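Local coordinates for glutaredoxin related protein (PDB 4MNN) that probably acts as an atypical thiol-disulfide exchange protein, a glutaredoxin-family disulfide oxidoreductase built on the thioredoxin fold in a hot-spring archaeon, at residues 8-13 with 73-78; 17-22 with 80-85. All blocks are in the same frame, centred on the assembly; numbering follows the deposited sequence.

Contact 1 (8-13 with 73-78)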
ATOM      1  N   LYS A   8     -14.523  -1.005  10.826  1.00 22.05           N
ATOM      2  CA  LYS A   8     -15.862  -0.484  10.583  1.00 23.20           C
ATOM      3  C   LYS A   8     -15.871   1.036  10.508  1.00 23.39           C
ATOM      4  O   LYS A   8     -16.503   1.645   9.627  1.00 23.53           O
ATOM      5  CB  LYS A   8     -16.825  -0.923  11.691  1.00 25.53           C
ATOM      6  CG  LYS A   8     -18.268  -0.445  11.449  1.00 27.83           C
ATOM      7  CD  LYS A   8     -19.224  -0.874  12.558  1.00 30.53           C
ATOM      8  CE  LYS A   8     -20.679  -0.620  12.130  1.00 32.26           C
ATOM      9  NZ  LYS A   8     -21.679  -1.453  12.881  1.00 36.17           N
ATOM     10  N   GLU A   9     -15.201   1.664  11.462  1.00 22.60           N
ATOM     11  CA  GLU A   9     -15.219   3.106  11.504  1.00 23.93           C
ATOM     12  C   GLU A   9     -14.647   3.744  10.257  1.00 24.77           C
ATOM     13  O   GLU A   9     -15.121   4.803   9.817  1.00 23.66           O
ATOM     14  CB  GLU A   9     -14.511   3.597  12.755  1.00 25.21           C
ATOM     15  CG  GLU A   9     -15.354   3.353  14.013  1.00 28.11           C
ATOM     16  CD  GLU A   9     -16.685   4.088  13.972  1.00 30.00           C
ATOM     17  OE1 GLU A   9     -17.743   3.428  14.066  1.00 30.14           O
ATOM     18  OE2 GLU A   9     -16.673   5.330  13.835  1.00 29.72           O
ATOM     19  N   TYR A  10     -13.660   3.090   9.666  1.00 23.22           N
ATOM     20  CA  TYR A  10     -13.074   3.634   8.452  1.00 22.90           C
ATOM     21  C   TYR A  10     -13.801   3.234   7.193  1.00 22.21           C
ATOM     22  O   TYR A  10     -13.959   4.040   6.293  1.00 23.92           O
ATOM     23  CB  TYR A  10     -11.619   3.184   8.291  1.00 22.64           C
ATOM     24  CG  TYR A  10     -10.642   4.041   9.048  1.00 25.04           C
ATOM     25  CD1 TYR A  10     -10.481   3.899  10.415  1.00 25.95           C
ATOM     26  CD2 TYR A  10      -9.907   5.045   8.390  1.00 27.17           C
ATOM     27  CE1 TYR A  10      -9.618   4.731  11.132  1.00 27.41           C
ATOM     28  CE2 TYR A  10      -9.042   5.877   9.096  1.00 29.14           C
ATOM     29  CZ  TYR A  10      -8.905   5.715  10.468  1.00 29.26           C
ATOM     30  OH  TYR A  10      -8.061   6.551  11.173  1.00 32.02           O
ATOM     31  N   LEU A  11     -14.277   1.995   7.146  1.00 22.21           N
ATOM     32  CA  LEU A  11     -14.864   1.494   5.922  1.00 23.00           C
ATOM     33  C   LEU A  11     -16.362   1.458   5.752  1.00 25.76           C
ATOM     34  O   LEU A  11     -16.856   1.457   4.615  1.00 24.81           O
ATOM     35  CB  LEU A  11     -14.298   0.109   5.657  1.00 22.03           C
ATOM     36  CG  LEU A  11     -12.762   0.054   5.702  1.00 21.69           C
ATOM     37  CD1 LEU A  11     -12.303  -1.330   5.271  1.00 19.88           C
ATOM     38  CD2 LEU A  11     -12.151   1.133   4.789  1.00 18.79           C
ATOM     39  N   ASN A  12     -17.088   1.439   6.858  1.00 27.99           N
ATOM     40  CA  ASN A  12     -18.533   1.355   6.752  1.00 31.57           C
ATOM     41  C   ASN A  12     -19.144   2.417   5.838  1.00 32.16           C
ATOM     42  O   ASN A  12     -20.085   2.117   5.131  1.00 34.16           O
ATOM     43  CB  ASN A  12     -19.198   1.402   8.137  1.00 32.08           C
ATOM     44  CG  ASN A  12     -20.677   1.045   8.077  1.00 35.26           C
ATOM     45  OD1 ASN A  12     -21.080   0.137   7.335  1.00 34.01           O
ATOM     46  ND2 ASN A  12     -21.492   1.744   8.863  1.00 35.28           N
ATOM     47  N   ALA A  13     -18.615   3.630   5.827  1.00 33.86           N
ATOM     48  CA  ALA A  13     -19.186   4.680   4.976  1.00 36.35           C
ATOM     49  C   ALA A  13     -18.878   4.434   3.495  1.00 38.12           C
ATOM     50  O   ALA A  13     -19.786   4.444   2.635  1.00 38.48           O
ATOM     51  CB  ALA A  13     -18.651   6.043   5.393  1.00 36.34           C
ATOM     52  N   PRO A  73      -2.438   3.746   7.940  1.00 19.33           N
ATOM     53  CA  PRO A  73      -2.215   4.333   6.613  1.00 18.16           C
ATOM     54  C   PRO A  73      -2.963   3.525   5.548  1.00 17.95           C
ATOM     55  O   PRO A  73      -3.506   4.076   4.611  1.00 17.18           O
ATOM     56  CB  PRO A  73      -0.710   4.222   6.408  1.00 20.07           C
ATOM     57  CG  PRO A  73      -0.165   4.174   7.765  1.00 21.20           C
ATOM     58  CD  PRO A  73      -1.164   3.462   8.623  1.00 19.62           C
ATOM     59  N   PHE A  74      -2.997   2.208   5.715  1.00 17.79           N
ATOM     60  CA  PHE A  74      -3.662   1.343   4.735  1.00 17.71           C
ATOM     61  C   PHE A  74      -5.172   1.652   4.673  1.00 17.06           C
ATOM     62  O   PHE A  74      -5.730   1.865   3.593  1.00 17.51           O
ATOM     63  CB  PHE A  74      -3.404  -0.132   5.108  1.00 18.65           C
ATOM     64  CG  PHE A  74      -4.143  -1.117   4.236  1.00 18.87           C
ATOM     65  CD1 PHE A  74      -3.752  -1.330   2.912  1.00 20.12           C
ATOM     66  CD2 PHE A  74      -5.222  -1.826   4.739  1.00 18.07           C
ATOM     67  CE1 PHE A  74      -4.444  -2.255   2.096  1.00 18.04           C
ATOM     68  CE2 PHE A  74      -5.923  -2.752   3.923  1.00 19.04           C
ATOM     69  CZ  PHE A  74      -5.521  -2.952   2.604  1.00 18.23           C
ATOM     70  N   LEU A  75      -5.825   1.711   5.829  1.00 15.03           N
ATOM     71  CA  LEU A  75      -7.244   2.044   5.879  1.00 17.49           C
ATOM     72  C   LEU A  75      -7.480   3.444   5.340  1.00 16.02           C
ATOM     73  O   LEU A  75      -8.462   3.685   4.647  1.00 17.45           O
ATOM     74  CB  LEU A  75      -7.777   1.974   7.322  1.00 16.06           C
ATOM     75  CG  LEU A  75      -7.851   0.558   7.874  1.00 20.87           C
ATOM     76  CD1 LEU A  75      -8.219   0.610   9.324  1.00 19.65           C
ATOM     77  CD2 LEU A  75      -8.841  -0.264   7.041  1.00 17.46           C
ATOM     78  N   ASN A  76      -6.599   4.380   5.665  1.00 16.86           N
ATOM     79  CA  ASN A  76      -6.751   5.727   5.151  1.00 18.88           C
ATOM     80  C   ASN A  76      -6.695   5.742   3.631  1.00 17.28           C
ATOM     81  O   ASN A  76      -7.393   6.531   2.976  1.00 15.64           O
ATOM     82  CB  ASN A  76      -5.629   6.625   5.650  1.00 24.38           C
ATOM     83  CG  ASN A  76      -6.077   7.581   6.714  1.00 29.33           C
ATOM     84  OD1 ASN A  76      -6.844   7.228   7.587  1.00 32.53           O
ATOM     85  ND2 ASN A  76      -5.549   8.801   6.671  1.00 33.99           N
ATOM     86  N   SER A  77      -5.831   4.919   3.054  1.00 14.21           N
ATOM     87  CA  SER A  77      -5.720   4.931   1.613  1.00 14.50           C
ATOM     88  C   SER A  77      -6.989   4.413   0.996  1.00 14.23           C
ATOM     89  O   SER A  77      -7.396   4.866  -0.068  1.00 16.22           O
ATOM     90  CB  SER A  77      -4.533   4.092   1.099  1.00 13.70           C
ATOM     91  OG  SER A  77      -4.724   2.689   1.286  1.00 16.83           O
ATOM     92  N   LEU A  78      -7.616   3.421   1.624  1.00 13.86           N
ATOM     93  CA  LEU A  78      -8.857   2.892   1.053  1.00 14.46           C
ATOM     94  C   LEU A  78      -9.923   3.996   0.960  1.00 15.98           C
ATOM     95  O   LEU A  78     -10.631   4.132  -0.048  1.00 13.72           O
ATOM     96  CB  LEU A  78      -9.378   1.764   1.947  1.00 14.93           C
ATOM     97  CG  LEU A  78      -9.045   0.295   1.572  1.00 20.95           C
ATOM     98  CD1 LEU A  78      -7.827   0.163   0.753  1.00 15.17           C
ATOM     99  CD2 LEU A  78      -9.008  -0.563   2.830  1.00 18.99           C
TER

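Contact 2 (17-22 with 80-85)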
ATOM      1  N   GLY A  17     -18.829   2.950  -2.409  1.00 35.81           N
ATOM      2  CA  GLY A  17     -17.850   3.019  -3.493  1.00 35.96           C
ATOM      3  C   GLY A  17     -17.611   1.682  -4.197  1.00 36.26           C
ATOM      4  O   GLY A  17     -18.438   0.779  -4.094  1.00 33.56           O
ATOM      5  N   ASP A  18     -16.486   1.555  -4.902  1.00 33.52           N
ATOM      6  CA  ASP A  18     -16.175   0.320  -5.613  1.00 34.22           C
ATOM      7  C   ASP A  18     -14.703  -0.064  -5.395  1.00 33.56           C
ATOM      8  O   ASP A  18     -14.019  -0.547  -6.315  1.00 33.90           O
ATOM      9  CB  ASP A  18     -16.457   0.469  -7.101  1.00 38.20           C
ATOM     10  CG  ASP A  18     -15.478   1.382  -7.788  1.00 41.86           C
ATOM     11  OD1 ASP A  18     -14.936   2.274  -7.099  1.00 44.32           O
ATOM     12  OD2 ASP A  18     -15.256   1.218  -9.016  1.00 44.26           O
ATOM     13  N   ILE A  19     -14.215   0.172  -4.176  1.00 29.33           N
ATOM     14  CA  ILE A  19     -12.857  -0.231  -3.846  1.00 27.90           C
ATOM     15  C   ILE A  19     -12.917  -1.763  -3.857  1.00 25.17           C
ATOM     16  O   ILE A  19     -13.921  -2.365  -3.431  1.00 21.85           O
ATOM     17  CB  ILE A  19     -12.455   0.258  -2.428  1.00 29.98           C
ATOM     18  CG1 ILE A  19     -11.703   1.579  -2.509  1.00 32.85           C
ATOM     19  CG2 ILE A  19     -11.565  -0.786  -1.741  1.00 34.36           C
ATOM     20  CD1 ILE A  19     -10.240   1.456  -2.956  1.00 30.60           C
ATOM     21  N   THR A  20     -11.875  -2.397  -4.394  1.00 22.77           N
ATOM     22  CA  THR A  20     -11.815  -3.850  -4.413  1.00 21.26           C
ATOM     23  C   THR A  20     -10.423  -4.246  -3.910  1.00 20.24           C
ATOM     24  O   THR A  20      -9.439  -3.688  -4.373  1.00 18.89           O
ATOM     25  CB  THR A  20     -11.974  -4.436  -5.824  1.00 24.34           C
ATOM     26  OG1 THR A  20     -13.287  -4.146  -6.326  1.00 26.33           O
ATOM     27  CG2 THR A  20     -11.820  -5.967  -5.775  1.00 23.39           C
ATOM     28  N   ILE A  21     -10.365  -5.188  -2.968  1.00 17.69           N
ATOM     29  CA  ILE A  21      -9.095  -5.661  -2.427  1.00 17.97           C
ATOM     30  C   ILE A  21      -8.881  -7.094  -2.886  1.00 17.39           C
ATOM     31  O   ILE A  21      -9.808  -7.900  -2.783  1.00 17.36           O
ATOM     32  CB  ILE A  21      -9.134  -5.665  -0.876  1.00 18.14           C
ATOM     33  CG1 ILE A  21      -8.999  -4.241  -0.352  1.00 21.61           C
ATOM     34  CG2 ILE A  21      -8.066  -6.588  -0.296  1.00 22.64           C
ATOM     35  CD1 ILE A  21      -9.290  -4.133   1.123  1.00 22.58           C
ATOM     36  N   GLN A  22      -7.702  -7.406  -3.428  1.00 15.75           N
ATOM     37  CA  GLN A  22      -7.417  -8.790  -3.784  1.00 17.94           C
ATOM     38  C   GLN A  22      -6.339  -9.189  -2.796  1.00 17.52           C
ATOM     39  O   GLN A  22      -5.340  -8.492  -2.645  1.00 19.18           O
ATOM     40  CB  GLN A  22      -6.857  -8.927  -5.192  1.00 17.30           C
ATOM     41  CG  GLN A  22      -7.766  -8.389  -6.270  1.00 23.45           C
ATOM     42  CD  GLN A  22      -7.214  -8.701  -7.647  1.00 24.79           C
ATOM     43  OE1 GLN A  22      -6.013  -8.599  -7.868  1.00 25.18           O
ATOM     44  NE2 GLN A  22      -8.081  -9.081  -8.567  1.00 26.35           N
ATOM     45  N   ARG A  80      -9.450   7.305   0.967  1.00 17.96           N
ATOM     46  CA  ARG A  80      -9.059   8.358   0.023  1.00 17.75           C
ATOM     47  C   ARG A  80      -9.297   7.931  -1.418  1.00 18.43           C
ATOM     48  O   ARG A  80      -9.833   8.695  -2.224  1.00 18.43           O
ATOM     49  CB  ARG A  80      -7.584   8.747   0.209  1.00 18.05           C
ATOM     50  CG  ARG A  80      -7.234   9.421   1.528  1.00 21.19           C
ATOM     51  CD  ARG A  80      -6.031  10.393   1.341  1.00 23.64           C
ATOM     52  NE  ARG A  80      -5.828  11.164   2.561  1.00 26.53           N
ATOM     53  CZ  ARG A  80      -4.980  10.831   3.531  1.00 27.78           C
ATOM     54  NH1 ARG A  80      -4.223   9.732   3.421  1.00 26.04           N
ATOM     55  NH2 ARG A  80      -4.932  11.566   4.642  1.00 28.58           N
ATOM     56  N   ILE A  81      -8.912   6.698  -1.736  1.00 17.70           N
ATOM     57  CA  ILE A  81      -9.100   6.189  -3.081  1.00 18.68           C
ATOM     58  C   ILE A  81     -10.612   6.064  -3.406  1.00 20.01           C
ATOM     59  O   ILE A  81     -11.051   6.454  -4.495  1.00 19.96           O
ATOM     60  CB  ILE A  81      -8.388   4.818  -3.237  1.00 17.72           C
ATOM     61  CG1 ILE A  81      -6.875   5.030  -3.249  1.00 15.27           C
ATOM     62  CG2 ILE A  81      -8.791   4.121  -4.544  1.00 19.14           C
ATOM     63  CD1 ILE A  81      -6.091   3.743  -2.953  1.00 16.18           C
ATOM     64  N   SER A  82     -11.395   5.559  -2.460  0.50 20.02           N
ATOM     65  CA  SER A  82     -12.820   5.377  -2.709  0.50 20.34           C
ATOM     66  C   SER A  82     -13.573   6.700  -2.903  0.50 21.03           C
ATOM     67  O   SER A  82     -14.561   6.749  -3.639  0.50 20.87           O
ATOM     68  CB  SER A  82     -13.454   4.584  -1.569  0.50 20.27           C
ATOM     69  OG  SER A  82     -14.796   4.259  -1.884  0.50 19.60           O
ATOM     70  N   ASN A  83     -13.103   7.754  -2.243  1.00 21.40           N
ATOM     71  CA  ASN A  83     -13.721   9.087  -2.337  1.00 23.88           C
ATOM     72  C   ASN A  83     -13.010   9.961  -3.370  1.00 25.02           C
ATOM     73  O   ASN A  83     -13.456  11.075  -3.684  1.00 24.11           O
ATOM     74  CB  ASN A  83     -13.668   9.794  -0.988  1.00 23.60           C
ATOM     75  CG  ASN A  83     -14.655   9.222   0.006  1.00 27.22           C
ATOM     76  OD1 ASN A  83     -14.447   9.301   1.206  1.00 29.80           O
ATOM     77  ND2 ASN A  83     -15.737   8.653  -0.491  1.00 23.38           N
ATOM     78  N   ASN A  84     -11.917   9.447  -3.918  1.00 26.12           N
ATOM     79  CA  ASN A  84     -11.139  10.181  -4.918  1.00 27.50           C
ATOM     80  C   ASN A  84     -10.659  11.516  -4.368  1.00 27.95           C
ATOM     81  O   ASN A  84     -10.765  12.571  -5.025  1.00 29.53           O
ATOM     82  CB  ASN A  84     -11.947  10.400  -6.197  1.00 30.44           C
ATOM     83  CG  ASN A  84     -11.100  10.994  -7.315  1.00 33.61           C
ATOM     84  OD1 ASN A  84      -9.884  10.791  -7.347  1.00 34.72           O
ATOM     85  ND2 ASN A  84     -11.735  11.717  -8.241  1.00 34.11           N
ATOM     86  N   VAL A  85     -10.143  11.477  -3.146  1.00 26.32           N
ATOM     87  CA  VAL A  85      -9.594  12.667  -2.530  1.00 27.71           C
ATOM     88  C   VAL A  85      -8.112  12.479  -2.186  1.00 27.36           C
ATOM     89  O   VAL A  85      -7.685  11.400  -1.804  1.00 26.47           O
ATOM     90  CB  VAL A  85     -10.339  13.046  -1.246  1.00 28.61           C
ATOM     91  CG1 VAL A  85     -10.048  12.060  -0.134  1.00 29.18           C
ATOM     92  CG2 VAL A  85      -9.919  14.440  -0.816  1.00 30.54           C
TER
HETATM   93  O   HOH W   1     -15.468   1.266  -1.795  1.00 30.36           O

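Contact 1 (8-13 with 73-78)
Tyr-10 sets its ring obliquely beside Leu-75 CB in an off-centre CH-pi contact: Leu-75 CB lies 4.3 Å from the centroid of the Tyr-10 ring, 29° off the ring normal. With CG anti to its carbonyl carbon (chi1 -84°), the tyrosine turns its ring toward helix 71-83. At the ring edge, near its plane, Asn-76 OD1 comes to 3.0 Å from Tyr-10 CE2, so the amide oxygen meets a C-H of the ring, the two planes 47° apart. Asn-76 ND2 also gives a weak hydrogen bond to Glu-119 OE2. Deeper in, the contact is wholly aliphatic. The two methyls of Leu-11 divide between two leucines one helical turn apart: Leu-11 CD1 lies 4.0 Å from Leu-75 CD2, and Leu-11 CD2 the same 4.0 Å from Leu-78 CB. Leu-11 and Leu-75 cross at about a right angle. Phe-33 of helix 27-33 touches both of them, while Leu-78 also rests on Val-52 of strand 49-54 and so sets helix 71-83 on the sheet, with helix 4-11 packed beside it and against helix 27-33.

Contact 2 (17-22 with 80-85)
Ile-19 drives its CD1 methyl against Ile-81 so closely that Ile-19 CD1 and Ile-81 CG2 are 3.4 Å apart, tighter than usual van der Waals contact. The two side chains cross at about a right angle. One carbon back, Ile-19 CG1 lies 3.6 Å from Ser-82 CB; the first torsion of the isoleucine, chi1 -95°, is turned well off a staggered position and sets CG1 over the serine. Val-52 and Val-37 also touch Ile-19. An alanine here would remove everything beyond CB and would probably leave a gap beside Ile-81 CG2 and Ser-82 CB. In the thioredoxin fold, strand 19-24 belongs to the sheet and helix 71-83 follows the hairpin of strands 49-54 and 57-63; the contact catches the start of the strand against the last turn of the helix. That turn closes in a Schellman motif, with Asn-84 at positive phi, Val-85 N bonded to Arg-80 O and a weak bond from Asn-84 N to Ile-81 O. Toward Gly-17 the packing gives way to water, with Gly-17 CA 3.7 Å from Ser-82 OG. One water accepts from Ile-19 N at 2.9 Å and bonds Ser-82 OG, a bridge left doubtful by the serine's two conformers. On another side Arg-54 joins the segments, NE in a salt bridge with Asp-18 OD1 and NH1 hydrogen-bonded to Ile-81 O.

Both contacts use helix 71-83, contact 1 along its middle and contact 2 at its C-terminal turn, and their first segments follow each other in the chain. Both are buried, with three of five touching residues buried in each and none fully exposed. Contact 1 joins helix to helix, whereas contact 2 joins a strand to the helix. Each has an aliphatic part and a partly exposed side: a tyrosine ring beside an amide in contact 1, a water and the loop at Gly-17 and Asp-18 in contact 2. Neither has a direct hydrogen bond across its segments. They meet at Leu-78, which touches Ile-19 CG1 through its backbone O (3.7 Å) and Ile-21 CD1 through its side-chain CD2 (4.0 Å).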